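Local coordinates for protein beta-N-acetylhexosaminidase (Beutenbergia cavernae, PDB 5BU9) that probably hydrolyses terminal non-reducing N-acetyl-D-hexosamine residues in N-acetyl-beta-D-hexosaminides, as a member of glycoside hydrolase family 3, at residues A[40-45]-A[54-59]; A[62-67]-A[72-77]; A[173-176]-A[180-183]; A[185-190]-A[248-253]; A[233-238]-A[242-247]. All blocks are in the same frame, centred on the assembly; numbering follows the deposited sequence.

Contact 1: residues A[40-45]-A[54-59]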
# COMPACT_ATOMS: atom_id res chain seq x y z
N VAL A 40 0.20 -9.60 5.35
CA VAL A 40 -0.39 -8.95 6.51
C VAL A 40 0.09 -7.52 6.66
O VAL A 40 1.10 -7.10 6.09
CB VAL A 40 -0.12 -9.75 7.79
CG1 VAL A 40 -0.78 -11.11 7.70
CG2 VAL A 40 1.35 -9.92 7.99
N PHE A 41 -0.66 -6.78 7.45
CA PHE A 41 -0.40 -5.38 7.67
C PHE A 41 -0.60 -5.10 9.16
O PHE A 41 -1.64 -5.44 9.71
CB PHE A 41 -1.35 -4.52 6.83
CG PHE A 41 -1.32 -3.08 7.19
CD1 PHE A 41 -0.35 -2.24 6.65
CD2 PHE A 41 -2.23 -2.55 8.09
CE1 PHE A 41 -0.31 -0.89 7.01
CE2 PHE A 41 -2.21 -1.20 8.44
CZ PHE A 41 -1.23 -0.37 7.89
N LEU A 42 0.37 -4.48 9.81
CA LEU A 42 0.21 -4.11 11.23
C LEU A 42 -0.38 -2.71 11.38
O LEU A 42 0.24 -1.73 10.93
CB LEU A 42 1.56 -4.20 11.96
CG LEU A 42 1.92 -5.60 12.47
CD1 LEU A 42 2.18 -6.57 11.37
CD2 LEU A 42 3.12 -5.53 13.40
N ALA A 43 -1.56 -2.62 12.00
CA ALA A 43 -2.37 -1.39 12.01
C ALA A 43 -2.34 -0.69 13.35
O ALA A 43 -1.98 -1.29 14.35
CB ALA A 43 -3.80 -1.69 11.63
N GLY A 44 -2.77 0.57 13.36
CA GLY A 44 -2.92 1.35 14.58
C GLY A 44 -1.71 2.18 14.98
O GLY A 44 -1.04 2.75 14.13
N ARG A 45 -1.46 2.28 16.29
CA ARG A 45 -0.27 2.95 16.83
C ARG A 45 0.16 2.05 17.98
O ARG A 45 -0.58 1.81 18.93
CB ARG A 45 -0.52 4.42 17.29
CG ARG A 45 -1.05 5.42 16.19
CD ARG A 45 -0.08 5.66 14.99
NE ARG A 45 -0.57 6.65 14.01
CZ ARG A 45 -1.18 6.38 12.84
NH1 ARG A 45 -1.60 7.38 12.06
NH2 ARG A 45 -1.39 5.13 12.43
N ALA A 54 8.31 -7.89 16.93
CA ALA A 54 8.88 -9.10 16.34
C ALA A 54 8.13 -10.34 16.80
O ALA A 54 8.01 -11.29 16.02
CB ALA A 54 10.37 -9.23 16.70
N ALA A 55 7.64 -10.33 18.05
CA ALA A 55 6.92 -11.49 18.59
C ALA A 55 5.52 -11.62 17.96
O ALA A 55 5.03 -12.72 17.72
CB ALA A 55 6.84 -11.40 20.07
N VAL A 56 4.90 -10.49 17.67
CA VAL A 56 3.64 -10.45 16.93
C VAL A 56 3.83 -11.03 15.53
O VAL A 56 3.08 -11.91 15.11
CB VAL A 56 3.09 -9.02 16.86
CG1 VAL A 56 1.96 -8.95 15.85
CG2 VAL A 56 2.66 -8.54 18.28
N VAL A 57 4.82 -10.52 14.82
CA VAL A 57 5.08 -10.97 13.47
C VAL A 57 5.41 -12.46 13.47
O VAL A 57 4.94 -13.20 12.60
CB VAL A 57 6.19 -10.16 12.85
CG1 VAL A 57 6.57 -10.73 11.46
CG2 VAL A 57 5.75 -8.70 12.74
N GLU A 58 6.17 -12.92 14.45
CA GLU A 58 6.54 -14.33 14.52
C GLU A 58 5.28 -15.22 14.55
O GLU A 58 5.24 -16.25 13.90
CB GLU A 58 7.45 -14.60 15.74
CG GLU A 58 7.12 -15.84 16.61
CD GLU A 58 7.30 -17.19 15.88
OE1 GLU A 58 7.91 -17.22 14.78
OE2 GLU A 58 6.81 -18.22 16.41
N GLN A 59 4.24 -14.81 15.29
CA GLN A 59 3.00 -15.56 15.34
C GLN A 59 2.29 -15.63 13.99
O GLN A 59 1.65 -16.63 13.64
CB GLN A 59 2.04 -14.95 16.35
CG GLN A 59 2.57 -14.83 17.75
CD GLN A 59 1.50 -14.32 18.70
OE1 GLN A 59 0.43 -14.93 18.85
NE2 GLN A 59 1.77 -13.19 19.34

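Contact 2: residues A[62-67]-A[72-77]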
# COMPACT_ATOMS: atom_id res chain seq x y z
N ALA A 62 4.26 -17.77 11.57
CA ALA A 62 4.14 -19.17 11.98
C ALA A 62 2.90 -19.82 11.36
O ALA A 62 2.74 -21.03 11.38
CB ALA A 62 4.10 -19.28 13.49
N ALA A 63 2.00 -19.01 10.81
CA ALA A 63 0.81 -19.55 10.20
C ALA A 63 1.07 -19.90 8.75
O ALA A 63 0.22 -20.51 8.11
CB ALA A 63 -0.36 -18.57 10.31
N VAL A 64 2.23 -19.52 8.21
CA VAL A 64 2.50 -19.94 6.83
C VAL A 64 2.94 -21.38 6.93
O VAL A 64 3.80 -21.74 7.73
CB VAL A 64 3.54 -19.04 6.03
CG1 VAL A 64 3.47 -17.57 6.41
CG2 VAL A 64 4.95 -19.56 6.05
N THR A 65 2.24 -22.19 6.15
CA THR A 65 2.41 -23.63 6.01
C THR A 65 2.17 -23.91 4.54
O THR A 65 1.79 -22.99 3.79
CB THR A 65 1.39 -24.45 6.82
OG1 THR A 65 0.07 -24.12 6.37
CG2 THR A 65 1.51 -24.14 8.30
N ASP A 66 2.37 -25.16 4.13
CA ASP A 66 2.12 -25.52 2.75
C ASP A 66 0.61 -25.46 2.42
O ASP A 66 0.20 -24.99 1.35
CB ASP A 66 2.69 -26.92 2.45
CG ASP A 66 2.71 -27.21 0.95
OD1 ASP A 66 3.61 -26.65 0.26
OD2 ASP A 66 1.82 -27.94 0.45
N GLU A 67 -0.20 -25.95 3.34
CA GLU A 67 -1.64 -25.87 3.20
C GLU A 67 -2.18 -24.44 3.24
O GLU A 67 -3.15 -24.12 2.56
CB GLU A 67 -2.30 -26.70 4.30
CG GLU A 67 -3.80 -26.77 4.20
CD GLU A 67 -4.35 -27.94 4.96
OE1 GLU A 67 -3.52 -28.76 5.40
OE2 GLU A 67 -5.59 -28.03 5.13
N VAL A 72 4.64 -20.06 0.73
CA VAL A 72 5.04 -18.71 0.35
C VAL A 72 5.04 -17.78 1.57
O VAL A 72 4.07 -17.72 2.32
CB VAL A 72 4.13 -18.17 -0.73
CG1 VAL A 72 4.44 -16.69 -0.99
CG2 VAL A 72 4.35 -18.98 -2.00
N PRO A 73 6.15 -17.06 1.77
CA PRO A 73 6.24 -16.21 2.97
C PRO A 73 5.35 -14.97 2.87
O PRO A 73 4.95 -14.58 1.78
CB PRO A 73 7.74 -15.84 3.04
CG PRO A 73 8.30 -16.15 1.67
CD PRO A 73 7.46 -17.26 1.11
N LEU A 74 5.01 -14.40 4.01
CA LEU A 74 4.21 -13.18 4.08
C LEU A 74 5.02 -11.96 3.67
O LEU A 74 6.19 -11.84 4.00
CB LEU A 74 3.69 -12.97 5.51
CG LEU A 74 2.90 -14.10 6.18
CD1 LEU A 74 2.51 -13.76 7.63
CD2 LEU A 74 1.67 -14.43 5.31
N LEU A 75 4.38 -11.07 2.92
CA LEU A 75 4.73 -9.67 2.96
C LEU A 75 4.17 -9.16 4.30
O LEU A 75 2.98 -9.37 4.64
CB LEU A 75 4.16 -8.90 1.75
CG LEU A 75 4.93 -9.13 0.46
CD1 LEU A 75 4.15 -8.63 -0.75
CD2 LEU A 75 6.31 -8.45 0.50
N VAL A 76 5.03 -8.54 5.10
CA VAL A 76 4.64 -8.00 6.39
C VAL A 76 4.84 -6.50 6.32
O VAL A 76 5.98 -6.01 6.30
CB VAL A 76 5.45 -8.61 7.56
CG1 VAL A 76 4.87 -8.15 8.85
CG2 VAL A 76 5.48 -10.12 7.48
N ALA A 77 3.74 -5.77 6.26
CA ALA A 77 3.78 -4.35 6.01
C ALA A 77 3.32 -3.59 7.21
O ALA A 77 2.58 -4.13 8.03
CB ALA A 77 2.86 -4.00 4.81

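Contact 3: residues A[173-176]-A[180-183]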
# COMPACT_ATOMS: atom_id res chain seq x y z
N GLY A 173 17.27 4.03 1.33
CA GLY A 173 17.74 3.63 2.64
C GLY A 173 16.94 2.46 3.20
O GLY A 173 17.46 1.57 3.87
N MSE A 174 15.66 2.49 2.91
CA MSE A 174 14.74 1.46 3.31
C MSE A 174 15.19 0.14 2.67
O MSE A 174 15.43 -0.84 3.39
CB MSE A 174 13.31 1.88 2.90
CG MSE A 174 12.19 1.28 3.73
SE MSE A 174 11.93 2.00 5.52
CE MSE A 174 12.65 3.77 5.19
N ARG A 175 15.36 0.13 1.34
CA ARG A 175 15.85 -1.05 0.62
C ARG A 175 17.23 -1.49 1.13
O ARG A 175 17.47 -2.68 1.21
CB ARG A 175 15.94 -0.79 -0.89
CG ARG A 175 14.61 -0.54 -1.56
CD ARG A 175 14.64 -0.59 -3.11
NE ARG A 175 13.34 -0.13 -3.57
CZ ARG A 175 13.11 1.06 -4.10
NH1 ARG A 175 14.12 1.90 -4.29
NH2 ARG A 175 11.88 1.41 -4.46
N ALA A 176 18.11 -0.55 1.48
CA ALA A 176 19.46 -0.91 1.94
C ALA A 176 19.39 -1.69 3.25
O ALA A 176 20.32 -2.42 3.59
CB ALA A 176 20.36 0.33 2.10
N GLU A 180 11.29 -3.22 1.50
CA GLU A 180 10.78 -2.63 0.27
C GLU A 180 9.79 -1.54 0.59
O GLU A 180 9.24 -1.52 1.69
CB GLU A 180 10.13 -3.69 -0.64
CG GLU A 180 11.13 -4.35 -1.62
CD GLU A 180 11.67 -3.38 -2.69
OE1 GLU A 180 12.50 -3.84 -3.53
OE2 GLU A 180 11.27 -2.18 -2.72
N THR A 181 9.58 -0.64 -0.36
CA THR A 181 8.66 0.48 -0.15
C THR A 181 7.47 0.41 -1.12
O THR A 181 7.51 -0.31 -2.12
CB THR A 181 9.39 1.81 -0.31
OG1 THR A 181 10.23 1.74 -1.47
CG2 THR A 181 10.25 2.08 0.94
N VAL A 182 6.41 1.12 -0.79
CA VAL A 182 5.25 1.28 -1.66
C VAL A 182 5.02 2.76 -1.90
O VAL A 182 4.64 3.46 -0.98
CB VAL A 182 4.03 0.65 -1.03
CG1 VAL A 182 2.82 0.79 -1.96
CG2 VAL A 182 4.33 -0.84 -0.68
N ILE A 183 5.25 3.27 -3.10
CA ILE A 183 5.03 4.71 -3.29
C ILE A 183 3.51 4.94 -3.37
O ILE A 183 2.78 4.13 -3.94
CB ILE A 183 5.81 5.26 -4.51
CG1 ILE A 183 5.43 4.53 -5.79
CG2 ILE A 183 7.31 5.10 -4.30
CD1 ILE A 183 5.99 5.21 -7.00
O HOH W 1 9.48 -0.52 -4.15

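Contact 4: residues A[185-190]-A[248-253]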
# COMPACT_ATOMS: atom_id res chain seq x y z
N HIS A 185 0.05 8.16 -3.08
CA HIS A 185 -1.06 7.33 -3.55
C HIS A 185 -1.41 7.71 -4.98
O HIS A 185 -1.96 8.78 -5.21
CB HIS A 185 -2.32 7.51 -2.67
CG HIS A 185 -2.06 7.55 -1.20
ND1 HIS A 185 -1.38 8.59 -0.59
CD2 HIS A 185 -2.43 6.70 -0.21
CE1 HIS A 185 -1.33 8.37 0.71
NE2 HIS A 185 -1.96 7.23 0.98
N PHE A 186 -1.13 6.84 -5.93
CA PHE A 186 -1.26 7.15 -7.34
C PHE A 186 -2.73 7.32 -7.73
O PHE A 186 -3.57 6.52 -7.34
CB PHE A 186 -0.61 6.03 -8.17
CG PHE A 186 -0.50 6.34 -9.61
CD1 PHE A 186 0.63 6.96 -10.10
CD2 PHE A 186 -1.52 6.02 -10.47
CE1 PHE A 186 0.76 7.26 -11.44
CE2 PHE A 186 -1.40 6.32 -11.85
CZ PHE A 186 -0.27 6.94 -12.32
N PRO A 187 -3.05 8.35 -8.52
CA PRO A 187 -2.15 9.30 -9.21
C PRO A 187 -1.80 10.58 -8.44
O PRO A 187 -1.19 11.50 -9.01
CB PRO A 187 -2.94 9.66 -10.49
CG PRO A 187 -4.40 9.60 -10.03
CD PRO A 187 -4.45 8.47 -8.98
N GLY A 188 -2.16 10.64 -7.16
CA GLY A 188 -1.83 11.78 -6.33
C GLY A 188 -2.99 12.23 -5.45
O GLY A 188 -4.06 12.56 -5.94
N LEU A 189 -2.78 12.24 -4.14
CA LEU A 189 -3.84 12.56 -3.19
C LEU A 189 -3.62 13.92 -2.55
O LEU A 189 -4.35 14.32 -1.65
CB LEU A 189 -3.90 11.48 -2.11
CG LEU A 189 -5.20 11.05 -1.45
CD1 LEU A 189 -6.34 10.97 -2.45
CD2 LEU A 189 -4.98 9.69 -0.80
N GLY A 190 -2.61 14.65 -3.03
CA GLY A 190 -2.26 15.92 -2.44
C GLY A 190 -3.12 17.09 -2.85
O GLY A 190 -2.85 18.21 -2.45
N ARG A 248 -9.67 0.79 -14.68
CA ARG A 248 -8.75 0.15 -15.62
C ARG A 248 -7.84 1.21 -16.28
O ARG A 248 -6.62 1.00 -16.40
CB ARG A 248 -9.51 -0.63 -16.68
CG ARG A 248 -8.61 -1.48 -17.61
CD ARG A 248 -7.99 -2.67 -16.85
NE ARG A 248 -7.03 -3.39 -17.66
CZ ARG A 248 -6.44 -4.53 -17.31
NH1 ARG A 248 -6.73 -5.11 -16.17
NH2 ARG A 248 -5.55 -5.10 -18.12
N GLU A 249 -8.40 2.35 -16.64
CA GLU A 249 -7.61 3.36 -17.34
C GLU A 249 -6.46 3.92 -16.51
O GLU A 249 -5.35 4.12 -17.00
CB GLU A 249 -8.47 4.53 -17.80
CG GLU A 249 -7.61 5.55 -18.52
CD GLU A 249 -8.40 6.63 -19.17
OE1 GLU A 249 -9.64 6.60 -19.06
OE2 GLU A 249 -7.77 7.51 -19.80
N ILE A 250 -6.73 4.17 -15.24
CA ILE A 250 -5.72 4.78 -14.41
C ILE A 250 -4.67 3.74 -14.03
O ILE A 250 -3.47 4.01 -14.09
CB ILE A 250 -6.35 5.43 -13.19
CG1 ILE A 250 -7.04 6.74 -13.58
CG2 ILE A 250 -5.32 5.61 -12.13
CD1 ILE A 250 -7.71 7.43 -12.39
N VAL A 251 -5.12 2.54 -13.64
CA VAL A 251 -4.22 1.51 -13.08
C VAL A 251 -3.43 0.81 -14.18
O VAL A 251 -2.19 0.66 -14.08
CB VAL A 251 -4.97 0.49 -12.25
CG1 VAL A 251 -4.04 -0.60 -11.81
CG2 VAL A 251 -5.59 1.17 -11.02
N SER A 252 -4.12 0.39 -15.23
CA SER A 252 -3.49 -0.37 -16.29
C SER A 252 -3.00 0.49 -17.45
O SER A 252 -1.86 0.34 -17.85
CB SER A 252 -4.45 -1.46 -16.80
OG SER A 252 -4.47 -2.54 -15.89
N ASP A 253 -3.82 1.38 -18.01
CA ASP A 253 -3.36 2.17 -19.16
C ASP A 253 -2.34 3.24 -18.74
O ASP A 253 -1.34 3.37 -19.37
CB ASP A 253 -4.52 2.84 -19.93
CG ASP A 253 -5.59 1.83 -20.39
OD1 ASP A 253 -5.36 0.60 -20.30
OD2 ASP A 253 -6.68 2.26 -20.84

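Contact 5: residues A[233-238]-A[242-247]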
# COMPACT_ATOMS: atom_id res chain seq x y z
N ALA A 233 -9.85 8.14 -4.65
CA ALA A 233 -10.49 9.37 -5.11
C ALA A 233 -10.95 9.23 -6.57
O ALA A 233 -10.41 8.41 -7.31
CB ALA A 233 -9.52 10.55 -4.97
N VAL A 234 -11.94 10.02 -6.97
CA VAL A 234 -12.35 10.05 -8.37
C VAL A 234 -11.63 11.21 -9.03
O VAL A 234 -11.69 12.33 -8.53
CB VAL A 234 -13.86 10.18 -8.52
CG1 VAL A 234 -14.19 10.27 -9.96
CG2 VAL A 234 -14.58 8.96 -7.91
N TYR A 235 -10.93 10.95 -10.13
CA TYR A 235 -10.11 11.98 -10.79
C TYR A 235 -10.80 12.48 -12.07
O TYR A 235 -10.66 11.86 -13.11
CB TYR A 235 -8.68 11.45 -11.12
CG TYR A 235 -7.89 11.24 -9.86
CD1 TYR A 235 -8.08 10.10 -9.07
CD2 TYR A 235 -7.01 12.22 -9.39
CE1 TYR A 235 -7.41 9.93 -7.84
CE2 TYR A 235 -6.33 12.07 -8.16
CZ TYR A 235 -6.52 10.91 -7.41
OH TYR A 235 -5.84 10.74 -6.24
N SER A 236 -11.51 13.59 -11.95
CA SER A 236 -12.25 14.21 -13.05
C SER A 236 -11.48 14.32 -14.36
O SER A 236 -12.04 14.09 -15.43
CB SER A 236 -12.68 15.62 -12.66
OG SER A 236 -13.78 15.58 -11.81
N GLN A 237 -10.20 14.67 -14.27
CA GLN A 237 -9.43 15.01 -15.48
C GLN A 237 -8.67 13.83 -16.06
O GLN A 237 -7.91 13.99 -17.02
CB GLN A 237 -8.41 16.12 -15.19
CG GLN A 237 -8.96 17.29 -14.38
CD GLN A 237 -10.09 17.98 -15.10
OE1 GLN A 237 -10.04 18.16 -16.32
NE2 GLN A 237 -11.14 18.34 -14.36
N ILE A 238 -8.82 12.65 -15.44
CA ILE A 238 -8.13 11.44 -15.90
C ILE A 238 -9.18 10.39 -16.18
O ILE A 238 -9.31 9.93 -17.30
CB ILE A 238 -7.08 10.92 -14.88
CG1 ILE A 238 -6.08 12.02 -14.51
CG2 ILE A 238 -6.32 9.75 -15.48
CD1 ILE A 238 -5.17 11.66 -13.33
N ALA A 242 -14.93 6.31 -12.20
CA ALA A 242 -14.71 5.41 -11.08
C ALA A 242 -13.67 5.94 -10.13
O ALA A 242 -12.78 6.71 -10.53
CB ALA A 242 -14.26 4.02 -11.59
N PRO A 243 -13.74 5.50 -8.87
CA PRO A 243 -12.58 5.60 -7.98
C PRO A 243 -11.29 5.12 -8.66
O PRO A 243 -11.34 4.05 -9.28
CB PRO A 243 -12.95 4.66 -6.82
CG PRO A 243 -14.44 4.73 -6.77
CD PRO A 243 -14.87 4.80 -8.24
N ALA A 244 -10.17 5.85 -8.53
CA ALA A 244 -8.94 5.51 -9.28
C ALA A 244 -8.58 4.04 -9.11
O ALA A 244 -8.22 3.40 -10.07
CB ALA A 244 -7.75 6.40 -8.85
N ALA A 245 -8.70 3.53 -7.88
CA ALA A 245 -8.33 2.15 -7.56
C ALA A 245 -9.13 1.11 -8.36
O ALA A 245 -8.70 -0.04 -8.50
CB ALA A 245 -8.47 1.88 -6.05
N PHE A 246 -10.28 1.54 -8.87
CA PHE A 246 -11.18 0.68 -9.65
C PHE A 246 -11.12 1.05 -11.13
O PHE A 246 -11.91 0.55 -11.91
CB PHE A 246 -12.65 0.82 -9.20
CG PHE A 246 -12.91 0.48 -7.73
CD1 PHE A 246 -11.99 -0.24 -6.98
CD2 PHE A 246 -14.10 0.86 -7.12
CE1 PHE A 246 -12.23 -0.54 -5.65
CE2 PHE A 246 -14.35 0.56 -5.77
CZ PHE A 246 -13.41 -0.13 -5.04
N SER A 247 -10.22 1.94 -11.51
CA SER A 247 -10.19 2.38 -12.90
C SER A 247 -9.18 1.60 -13.74
O SER A 247 -7.96 1.73 -13.55
CB SER A 247 -9.87 3.88 -12.97
OG SER A 247 -9.59 4.26 -14.29
O HOH W 2 -10.70 8.19 -11.14

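Contact 1: residues A[40-45]-A[54-59]
L42 meets V56 and V57 through methyl groups alone, a compact example of how a barrel strand receives the helix that follows it. The apolar contact is carried by one branch of the leucine. Its CD2 lies 4.2 Å from CG2 of V57 and 4.4 Å from CG1 of V56, so a single methyl faces two successive residues of the helix. The L42 and V57 side chains lie nearly perpendicular, and the touch is accordingly a local one between branch ends. The leucine torsion explains the reach: CG stands beside the backbone N and opposite the carbonyl carbon (chi1 -85°), which carries the isobutyl group out toward the helix. All three residues are buried, although the surface they cover between them is small.

Polar bonds lie beside this apolar touch rather than across it. Backbone hydrogen bonds tie V40 to L75 and A77, and L42 to A77, so the strand that presents the leucine is held to its neighbour on both sides of F41. L42 O also accepts a hydrogen bond from T78 OG1.

The pair belongs to the first half of a beta-alpha-beta crossover in the TIM-barrel domain: strand 39-43 leads into helix 50-61, and the chain returns as strand 75-82, the parallel neighbour in the sheet. V76 of that strand touches both L42 and V57, while L60 covers V40 and L42, and T28 and I32 of helix 26-35 touch V40.

Contact 2: residues A[62-67]-A[72-77]
The carbonyl O of V72 accepts a hydrogen bond from T69 OG1 and also lies against V64, whose CB comes within 4.0 Å of it. Oxygen and hydrocarbon are simply packed together at that second point; the hydrogen bond to V72 O comes from the threonine, not from this side. The apolar centre of the contact is a few atoms away. CG1 of V64 approaches CG of L74 to 3.5 Å and CD2 of the same leucine to 3.8 Å, with CD1 somewhat farther off. One methyl thus rests against the fork of the leucine, and the side chains run antiparallel where they pass. The valine reaches this fork with CG1 beside its backbone N at a chi1 of -34°, well away from perfect staggering. A twist of that size suggests some strain where the packing is closest.

In the fold, these segments form the return limb of a beta-alpha-beta unit of the TIM barrel: the chain leaves helix 50-61, makes the short helix 66-69 and enters strand 75-82. T65 is the N-cap of the short helix, its OG1 bonded to the backbone N of A68, and a backbone hydrogen bond between T65 and G71 helps bring the two limbs together.

Farther along, P73 O accepts from K337 NZ, and L74 is enclosed by several neighbours besides V64. V40 of the adjacent strand, I32 of helix 26-35, and L60 and T61 near the end of helix 50-61 all touch it.

Contact 3: residues A[173-176]-A[180-183]
R175 passes obliquely across the end of E180, and beyond CB its CG, CD, NE and NH2 meet that strand in turn. CG passes 3.9 Å from E180 OE2 and CD 3.7 Å from the same oxygen, and the extended chain from CG to NE carries the guanidinium on past it. NE then donates to E180 OE2 at 3.0 Å in a salt bridge, with an N-H...O angle of 161°. The oxygen lies close to the guanidinium plane, but NE approaches it from the syn side and well out of the carboxylate plane; the two planes are 57° apart. At the tip, NH2 comes 3.4 Å from T181 OG1 at an angle too poor for a hydrogen bond, and donates a hydrogen bond to a water instead. That water donates in turn to E180 OE2 and T181 O. The backbone N of T181 also binds OE2, on its anti lone pair, so one oxygen collects two protein donors and a water.

Helix 160-176 turns here into strand 180-186, a tight alpha-to-beta connection of the TIM barrel, with the ion pair spanning the joint on its partly exposed side.

On the buried side, CG2 of T181 presses against CG of M174, a selenomethionine, at 3.5 Å, closer than usual for carbons. T181 OG1 is hydrogen-bonded to S171 OG. The selenomethionine chain bends away at chi2 and chi3 toward A114 and L121 of helix 107-123.

Contact 4: residues A[185-190]-A[248-253]
F186 and P187 present their hydrocarbon to I250, and the close part of the contact is little more than these three buried residues. CE2 of F186 lies 3.8 Å from the backbone O of I250 and 4.0 Å from its CG2. I250 O lies oblique to the ring. CG2 takes its place because it stands opposite the backbone N of I250, with CG1 on the far side of CB from the carbonyl carbon (chi1 -75°). The same CG2 is met, more distantly, by CD of P187 at 4.3 Å. P187 also packs on its predecessor, its CB lying over the rim of one face of the F186 ring. The peptide bond joining the two is cis, as is the one before H185.

Away from this patch, E249 and D253 lie on the exposed side of the helix, while R248 NH1 and S252 OG reach E290 O and A291 O. The first turn is widened as well: R248 O accepts from S252 N at 2.8 Å and from D253 N at 3.3 Å, a pi-type feature.

Segment 185-190, the strand end and following loop, carries an H-F-P-G sequence familiar from family 3 hexosaminidases. Its polar anchors lie elsewhere: D135 binds both H185 ND1 and the backbone N of L189, and S213 binds P187 O. H185 NE2 bonds a glycerol, probably from the crystallisation liquor. The contact with helix 248-258 is thus apolar and nondirectional, and the F186 ring has further partners in F217 (edge-to-face), L254 and L255, whereas hydrogen bonds hold H185 and L189.

Contact 5: residues A[233-238]-A[242-247]
A244 N donates to A233 O at 2.8 Å with an N-H...O angle of 159°, joining the entry of strand 234-235 to the 3-10 turn 244-246, where the CA atoms of V234 and P243 come close. Beside this bond the side chains pack in two places. V234 sends CG2 against the A242-P243 peptide, 3.7 Å from P243 N, and reaches CD of the proline ring at 4.2 Å. It does so with CG1 opposite the backbone N (chi1 177°), which leaves CG2 on the side of that peptide. Farther along, CB of A244 lies 3.7 Å from both CD1 and CE1 of Y235, approaching the ring obliquely.

A water extends the polar link. It accepts from Y235 N at 2.9 Å and donates to A242 O at 2.6 Å, and it sits at the edge of the Y235 ring, in its plane. The phenol itself is fixed beyond these segments, its OH bonded to G188 O and S231 OG.

The 3-10 turn leads directly into helix 248-258. S247 is the N-cap of that helix, with OG bonded to I250 N and also to D239. One direct bond and one water bridge engage A233 O, A244 N, Y235 N and A242 O between the limbs, consistent with a link made by two separate polar ties rather than by a continuous ladder.

Overall arrangement
From the N terminus, contact 1 closes the loop from strand 39-43 to helix 50-61, and contact 2 follows in series, bringing the chain back to strand 75-82. These two touch through the sheet, where L42 N meets A77 O and V40 N meets L75 O. Contact 3 closes the short turn from helix 160-176 into strand 180-186, the strand from whose end contact 4 starts. Contact 4 spans the longest loop, to helix 248-258, and contact 5 lies wholly within it; they meet where G188 O faces Y235 OH. None cross. Contacts 1 and 2 lie on the opposite side of the chain's centre from contacts 4 and 5.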